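PDB 4IBN: ribonuclease H from Uncultured organism, which probably cleaves the RNA strand of RNA-DNA hybrids endonucleolytically, leaving 5'-phosphomonoester ends, with magnesium as cofactor. Local coordinates for residues R114-K119 with E124-W129; V60-P63 with N68-A71. One frame throughout, in Å; residues are numbered along the deposited sequence.

Overall arrangement
The two contacts follow one another along the chain: interaction 2, between the end of strand 53-62 and the start of helix 67-82, comes first; interaction 1 follows helix 98-113. Their centres are about 18 Å apart. Interaction 2 lies nearer the middle of the RNase H fold, where a helix packs beside the mixed sheet, whereas interaction 1 is more peripheral and closes the loop joining helices 98-113 and 126-136. They nonetheless meet: Asn125 packs on Asn68, and Leu128 on Arg69. The start of helix 67-82 thus abuts the start of helix 126-136, joining the sheet-side layer to the outer helical part of one compact, monomeric domain.

Interaction 1: residues R114-K119 with E124-W129; sequences RGWKRK and ENLALW
The Arg114 guanidinium meets Glu124 at its edge: NH2 lies 2.6 Å from Glu124 OE2 in a salt bridge, the two planes turned 41° apart. One face lies over Lys117 C, but the guanidinium also crowds the Lys117 carbonyl, so its exact placement is doubtful. A surer bond runs from Lys119 N to Glu124 OE1, 3.2 Å long and almost straight at 173°; it arrives on the syn side, 21° out of the carboxylate plane. Glutamate suits this place because its extended chain carries the acceptors across to the loop. The Trp116 ring has Leu126 CD2 at its edge, 4.3 Å from CE3, and Trp129 CB obliquely placed, 4.0 Å from CZ3. The fork of Leu126 suits its place: while CD2 faces the indole, CD1 lies against the loop backbone, 3.5 Å from Trp116 O and 3.7 Å from Arg118 CA. Gly115 ends the preceding helix in a Schellman motif and begins the corner of a type I' turn; its positive phi favours glycine. Trp129 ties the contact inward: its NE1 bonds to Tyr99 OH, its ring meets Trp111 and Tyr99, and it packs against helices 98-113 and 67-82 at the start of helix 126-136.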
ATOM      1  N   ARG A 114       6.707 -23.190  -4.733  1.00 23.93           N
ATOM      2  CA  ARG A 114       5.897 -24.139  -5.435  1.00 26.20           C
ATOM      3  C   ARG A 114       5.775 -23.815  -6.911  1.00 25.18           C
ATOM      4  O   ARG A 114       4.902 -24.286  -7.563  1.00 28.16           O
ATOM      5  CB  ARG A 114       4.549 -24.332  -4.756  1.00 27.44           C
ATOM      6  CG  ARG A 114       3.420 -23.547  -5.338  1.00 35.13           C
ATOM      7  CD  ARG A 114       2.025 -24.130  -5.098  1.00 39.36           C
ATOM      8  NE  ARG A 114       1.098 -23.073  -4.833  1.00 48.27           N
ATOM      9  CZ  ARG A 114      -0.161 -23.036  -5.217  1.00 54.91           C
ATOM     10  NH1 ARG A 114      -0.688 -24.028  -5.947  1.00 61.59           N
ATOM     11  NH2 ARG A 114      -0.884 -21.985  -4.915  1.00 51.40           N
ATOM     12  N   GLY A 115       6.641 -22.954  -7.397  1.00 21.58           N
ATOM     13  CA  GLY A 115       6.658 -22.608  -8.774  1.00 20.11           C
ATOM     14  C   GLY A 115       5.530 -21.703  -9.229  1.00 24.45           C
ATOM     15  O   GLY A 115       5.274 -21.611 -10.395  1.00 22.73           O
ATOM     16  N   TRP A 116       4.893 -21.046  -8.290  1.00 22.54           N
ATOM     17  CA  TRP A 116       3.838 -20.088  -8.603  1.00 24.06           C
ATOM     18  C   TRP A 116       2.690 -20.783  -9.263  1.00 26.79           C
ATOM     19  O   TRP A 116       1.916 -20.191  -9.931  1.00 27.85           O
ATOM     20  CB  TRP A 116       4.296 -18.887  -9.444  1.00 23.31           C
ATOM     21  CG  TRP A 116       5.112 -17.883  -8.691  1.00 26.59           C
ATOM     22  CD1 TRP A 116       6.437 -17.820  -8.660  1.00 23.62           C
ATOM     23  CD2 TRP A 116       4.646 -16.844  -7.809  1.00 22.39           C
ATOM     24  NE1 TRP A 116       6.843 -16.820  -7.853  1.00 28.39           N
ATOM     25  CE2 TRP A 116       5.751 -16.199  -7.324  1.00 25.97           C
ATOM     26  CE3 TRP A 116       3.397 -16.390  -7.421  1.00 26.02           C
ATOM     27  CZ2 TRP A 116       5.654 -15.142  -6.473  1.00 25.43           C
ATOM     28  CZ3 TRP A 116       3.316 -15.358  -6.594  1.00 26.21           C
ATOM     29  CH2 TRP A 116       4.412 -14.747  -6.115  1.00 26.77           C
ATOM     30  N   LYS A 117       2.597 -22.076  -9.049  1.00 28.08           N
ATOM     31  CA  LYS A 117       1.518 -22.873  -9.612  1.00 28.99           C
ATOM     32  C   LYS A 117       0.232 -22.610  -8.872  1.00 27.83           C
ATOM     33  O   LYS A 117       0.244 -22.516  -7.707  1.00 28.50           O
ATOM     34  CB  LYS A 117       1.894 -24.347  -9.578  1.00 29.90           C
ATOM     35  CG  LYS A 117       2.920 -24.734 -10.657  1.00 31.92           C
ATOM     36  CD  LYS A 117       3.396 -26.187 -10.589  1.00 45.69           C
ATOM     37  CE  LYS A 117       3.042 -26.870  -9.295  1.00 50.82           C
ATOM     38  NZ  LYS A 117       3.621 -28.254  -9.103  1.00 51.54           N
ATOM     39  N   ARG A 118      -0.871 -22.456  -9.579  1.00 26.11           N
ATOM     40  CA  ARG A 118      -2.154 -22.291  -8.947  1.00 29.25           C
ATOM     41  C   ARG A 118      -2.641 -23.605  -8.372  1.00 30.84           C
ATOM     42  O   ARG A 118      -2.279 -24.626  -8.833  1.00 32.00           O
ATOM     43  CB  ARG A 118      -3.200 -21.741  -9.926  1.00 27.68           C
ATOM     44  CG  ARG A 118      -3.860 -22.777 -10.849  1.00 26.94           C
ATOM     45  CD  ARG A 118      -4.676 -22.188 -12.003  1.00 27.57           C
ATOM     46  NE  ARG A 118      -5.450 -23.221 -12.663  1.00 28.90           N
ATOM     47  CZ  ARG A 118      -5.028 -23.938 -13.696  1.00 28.43           C
ATOM     48  NH1 ARG A 118      -3.850 -23.716 -14.234  1.00 29.15           N
ATOM     49  NH2 ARG A 118      -5.771 -24.889 -14.193  1.00 31.02           N
ATOM     50  N   LYS A 119      -3.474 -23.521  -7.355  1.00 35.01           N
ATOM     51  CA  LYS A 119      -4.256 -24.622  -6.839  1.00 37.72           C
ATOM     52  C   LYS A 119      -5.577 -24.641  -7.521  1.00 36.74           C
ATOM     53  O   LYS A 119      -6.191 -23.641  -7.669  1.00 34.83           O
ATOM     54  CB  LYS A 119      -4.524 -24.396  -5.376  1.00 41.48           C
ATOM     55  CG  LYS A 119      -5.593 -25.274  -4.867  1.00 48.40           C
ATOM     56  CD  LYS A 119      -5.261 -26.738  -5.110  1.00 52.24           C
ATOM     57  CE  LYS A 119      -6.318 -27.633  -4.601  1.00 53.42           C
ATOM     58  NZ  LYS A 119      -5.815 -28.623  -3.680  1.00 54.62           N
ATOM     59  N   GLU A 124      -6.385 -17.095  -6.194  1.00 28.35           N
ATOM     60  CA  GLU A 124      -5.342 -16.562  -5.369  1.00 25.05           C
ATOM     61  C   GLU A 124      -4.755 -15.211  -5.851  1.00 24.55           C
ATOM     62  O   GLU A 124      -3.848 -14.748  -5.285  1.00 24.22           O
ATOM     63  CB  GLU A 124      -4.222 -17.583  -5.287  1.00 27.73           C
ATOM     64  CG  GLU A 124      -4.594 -18.865  -4.656  1.00 36.14           C
ATOM     65  CD  GLU A 124      -3.685 -20.057  -5.047  1.00 43.31           C
ATOM     66  OE1 GLU A 124      -3.760 -20.571  -6.169  1.00 33.44           O
ATOM     67  OE2 GLU A 124      -2.943 -20.500  -4.174  1.00 43.19           O
ATOM     68  N   ASN A 125      -5.257 -14.657  -6.925  1.00 22.22           N
ATOM     69  CA  ASN A 125      -4.710 -13.435  -7.479  1.00 23.23           C
ATOM     70  C   ASN A 125      -3.208 -13.543  -7.820  1.00 21.86           C
ATOM     71  O   ASN A 125      -2.505 -12.599  -7.711  1.00 20.94           O
ATOM     72  CB  ASN A 125      -4.868 -12.273  -6.514  1.00 21.61           C
ATOM     73  CG  ASN A 125      -6.249 -12.142  -5.955  1.00 31.19           C
ATOM     74  OD1 ASN A 125      -6.441 -12.280  -4.780  1.00 38.84           O
ATOM     75  ND2 ASN A 125      -7.180 -11.850  -6.776  1.00 26.72           N
ATOM     76  N   LEU A 126      -2.770 -14.691  -8.290  1.00 23.58           N
ATOM     77  CA  LEU A 126      -1.365 -14.921  -8.480  1.00 21.42           C
ATOM     78  C   LEU A 126      -0.712 -13.942  -9.452  1.00 19.25           C
ATOM     79  O   LEU A 126       0.409 -13.587  -9.249  1.00 23.47           O
ATOM     80  CB  LEU A 126      -1.060 -16.360  -8.907  1.00 21.72           C
ATOM     81  CG  LEU A 126      -1.313 -17.459  -7.890  1.00 24.85           C
ATOM     82  CD1 LEU A 126      -0.927 -18.810  -8.411  1.00 29.54           C
ATOM     83  CD2 LEU A 126      -0.737 -17.214  -6.528  1.00 27.64           C
ATOM     84  N   ALA A 127      -1.388 -13.566 -10.518  1.00 19.26           N
ATOM     85  CA  ALA A 127      -0.790 -12.632 -11.449  1.00 18.97           C
ATOM     86  C   ALA A 127      -0.512 -11.283 -10.805  1.00 19.54           C
ATOM     87  O   ALA A 127       0.502 -10.710 -11.028  1.00 19.93           O
ATOM     88  CB  ALA A 127      -1.636 -12.464 -12.655  1.00 22.16           C
ATOM     89  N   LEU A 128      -1.460 -10.802 -10.029  1.00 17.53           N
ATOM     90  CA  LEU A 128      -1.275  -9.574  -9.311  1.00 19.33           C
ATOM     91  C   LEU A 128      -0.192  -9.653  -8.260  1.00 17.50           C
ATOM     92  O   LEU A 128       0.508  -8.746  -8.081  1.00 20.05           O
ATOM     93  CB  LEU A 128      -2.563  -9.074  -8.691  1.00 20.39           C
ATOM     94  CG  LEU A 128      -3.481  -8.103  -9.383  1.00 30.99           C
ATOM     95  CD1 LEU A 128      -4.408  -7.587  -8.341  1.00 25.52           C
ATOM     96  CD2 LEU A 128      -2.804  -6.977 -10.006  1.00 22.24           C
ATOM     97  N   TRP A 129      -0.083 -10.763  -7.580  1.00 18.99           N
ATOM     98  CA  TRP A 129       0.967 -10.928  -6.612  1.00 18.69           C
ATOM     99  C   TRP A 129       2.313 -10.815  -7.301  1.00 19.27           C
ATOM    100  O   TRP A 129       3.192 -10.217  -6.801  1.00 19.52           O
ATOM    101  CB  TRP A 129       0.876 -12.270  -5.910  1.00 19.35           C
ATOM    102  CG  TRP A 129       0.007 -12.262  -4.728  1.00 18.97           C
ATOM    103  CD1 TRP A 129      -1.195 -12.863  -4.600  1.00 18.11           C
ATOM    104  CD2 TRP A 129       0.268 -11.634  -3.491  1.00 17.16           C
ATOM    105  NE1 TRP A 129      -1.692 -12.660  -3.369  1.00 17.60           N
ATOM    106  CE2 TRP A 129      -0.817 -11.897  -2.663  1.00 16.31           C
ATOM    107  CE3 TRP A 129       1.333 -10.916  -2.982  1.00 19.53           C
ATOM    108  CZ2 TRP A 129      -0.881 -11.432  -1.383  1.00 18.58           C
ATOM    109  CZ3 TRP A 129       1.244 -10.449  -1.719  1.00 18.34           C
ATOM    110  CH2 TRP A 129       0.157 -10.714  -0.932  1.00 19.80           C
TER

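Interaction 2: residues V60-P63 with N68-A71; sequences VSEP and NRMA
Met70 lays its sulfur over one face of the Glu62 carboxylate, with SD 3.8 Å from Glu62 CD, and curls its methyl back against the strand's backbone at Val60 and Ser61. Bends at its last two torsions (chi3 -69°) bring CE to 3.8 Å from Val60 O and 4.2 Å from Val60 CG2, a reach for which the flexible, unbranched methionine is well suited. Arg69 meets the same carboxylate side-on at its edge, roughly in a common plane. Arg69 NE bonds to Glu62 OE1 at 3.0 Å, on that oxygen's syn lone pair, and Arg69 NH2 bonds to Glu62 OE2 at 2.8 Å, nearly straight at 172°. With carboxylate and guanidinium only 25° apart, the twin bonds fix the rotation of both groups. Thr65 also bonds to OE1 and Arg73 makes a salt bridge to OE2, so the carboxylate is held by several donors, and the two arginines would probably favour its charged form. This packing of the end of strand 53-62 against the start of helix 67-82, across a short turn, belongs to the RNase H fold. In ordinary type 1 enzymes this helix supplies an active-site glutamate; here Ala71 probably takes that position and touches Glu23 of strand 16-25, consistent with the enzyme's type 2 active-site motif.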
ATOM      1  N   VAL A  60      -6.198   4.544  -7.020  1.00 18.11           N
ATOM      2  CA  VAL A  60      -6.748   3.945  -8.214  1.00 18.90           C
ATOM      3  C   VAL A  60      -8.060   3.263  -7.910  1.00 18.63           C
ATOM      4  O   VAL A  60      -8.359   3.042  -6.798  1.00 16.94           O
ATOM      5  CB  VAL A  60      -5.833   2.928  -8.804  1.00 21.05           C
ATOM      6  CG1 VAL A  60      -4.578   3.593  -9.277  1.00 20.14           C
ATOM      7  CG2 VAL A  60      -5.540   1.861  -7.844  1.00 23.86           C
ATOM      8  N   SER A  61      -8.823   2.970  -8.948  1.00 17.60           N
ATOM      9  CA  SER A  61     -10.098   2.320  -8.754  1.00 16.72           C
ATOM     10  C   SER A  61     -10.409   1.322  -9.849  1.00 17.73           C
ATOM     11  O   SER A  61      -9.812   1.375 -10.876  1.00 19.48           O
ATOM     12  CB  SER A  61     -11.204   3.347  -8.683  1.00 16.37           C
ATOM     13  OG  SER A  61     -11.191   4.195  -9.768  1.00 19.86           O
ATOM     14  N   GLU A  62     -11.344   0.412  -9.559  1.00 15.79           N
ATOM     15  CA  GLU A  62     -11.930  -0.523 -10.512  1.00 18.18           C
ATOM     16  C   GLU A  62     -13.436  -0.542 -10.308  1.00 17.85           C
ATOM     17  O   GLU A  62     -13.885  -0.401  -9.221  1.00 18.31           O
ATOM     18  CB  GLU A  62     -11.366  -1.919 -10.331  1.00 20.58           C
ATOM     19  CG  GLU A  62      -9.928  -2.010 -10.747  1.00 20.80           C
ATOM     20  CD  GLU A  62      -9.254  -3.330 -10.508  1.00 24.45           C
ATOM     21  OE1 GLU A  62      -9.886  -4.273 -10.078  1.00 22.79           O
ATOM     22  OE2 GLU A  62      -8.061  -3.394 -10.774  1.00 25.57           O
ATOM     23  N   PRO A  63     -14.193  -0.672 -11.372  1.00 18.17           N
ATOM     24  CA  PRO A  63     -15.647  -0.691 -11.251  1.00 18.95           C
ATOM     25  C   PRO A  63     -16.323  -1.974 -10.730  1.00 20.09           C
ATOM     26  O   PRO A  63     -17.479  -1.943 -10.388  1.00 20.75           O
ATOM     27  CB  PRO A  63     -16.109  -0.371 -12.663  1.00 19.21           C
ATOM     28  CG  PRO A  63     -15.072  -0.847 -13.506  1.00 20.58           C
ATOM     29  CD  PRO A  63     -13.786  -0.655 -12.773  1.00 19.75           C
ATOM     30  N   ASN A  68      -9.260  -8.058  -2.006  1.00 19.63           N
ATOM     31  CA  ASN A  68      -7.928  -8.585  -2.201  1.00 19.09           C
ATOM     32  C   ASN A  68      -7.247  -7.994  -3.405  1.00 19.59           C
ATOM     33  O   ASN A  68      -6.087  -7.763  -3.374  1.00 18.58           O
ATOM     34  CB  ASN A  68      -7.915 -10.092  -2.295  1.00 19.68           C
ATOM     35  CG  ASN A  68      -8.145 -10.779  -0.960  1.00 23.77           C
ATOM     36  OD1 ASN A  68      -8.188 -10.173   0.046  1.00 27.23           O
ATOM     37  ND2 ASN A  68      -8.271 -12.059  -0.997  1.00 29.17           N
ATOM     38  N   ARG A  69      -7.983  -7.820  -4.479  1.00 15.90           N
ATOM     39  CA  ARG A  69      -7.369  -7.231  -5.635  1.00 17.67           C
ATOM     40  C   ARG A  69      -6.931  -5.789  -5.338  1.00 18.02           C
ATOM     41  O   ARG A  69      -5.860  -5.387  -5.648  1.00 18.27           O
ATOM     42  CB  ARG A  69      -8.349  -7.191  -6.812  1.00 19.77           C
ATOM     43  CG  ARG A  69      -8.379  -8.374  -7.742  1.00 24.35           C
ATOM     44  CD  ARG A  69      -9.138  -8.044  -9.116  1.00 24.61           C
ATOM     45  NE  ARG A  69      -8.573  -6.938  -9.872  1.00 27.22           N
ATOM     46  CZ  ARG A  69      -7.544  -7.040 -10.681  1.00 28.31           C
ATOM     47  NH1 ARG A  69      -6.983  -8.199 -10.834  1.00 31.01           N
ATOM     48  NH2 ARG A  69      -7.067  -6.007 -11.306  1.00 26.72           N
ATOM     49  N   MET A  70      -7.814  -5.024  -4.741  1.00 15.58           N
ATOM     50  CA  MET A  70      -7.504  -3.650  -4.437  1.00 17.24           C
ATOM     51  C   MET A  70      -6.333  -3.489  -3.420  1.00 17.84           C
ATOM     52  O   MET A  70      -5.569  -2.574  -3.485  1.00 17.96           O
ATOM     53  CB  MET A  70      -8.767  -2.849  -4.066  1.00 17.25           C
ATOM     54  CG  MET A  70      -9.787  -2.800  -5.152  1.00 19.69           C
ATOM     55  SD  MET A  70      -9.119  -2.404  -6.815  1.00 22.42           S
ATOM     56  CE  MET A  70      -8.654  -0.754  -6.615  1.00 24.45           C
ATOM     57  N   ALA A  71      -6.257  -4.401  -2.485  1.00 16.21           N
ATOM     58  CA  ALA A  71      -5.167  -4.375  -1.562  1.00 16.32           C
ATOM     59  C   ALA A  71      -3.859  -4.556  -2.336  1.00 15.80           C
ATOM     60  O   ALA A  71      -2.935  -3.871  -2.097  1.00 18.23           O
ATOM     61  CB  ALA A  71      -5.330  -5.429  -0.544  1.00 15.82           C
TER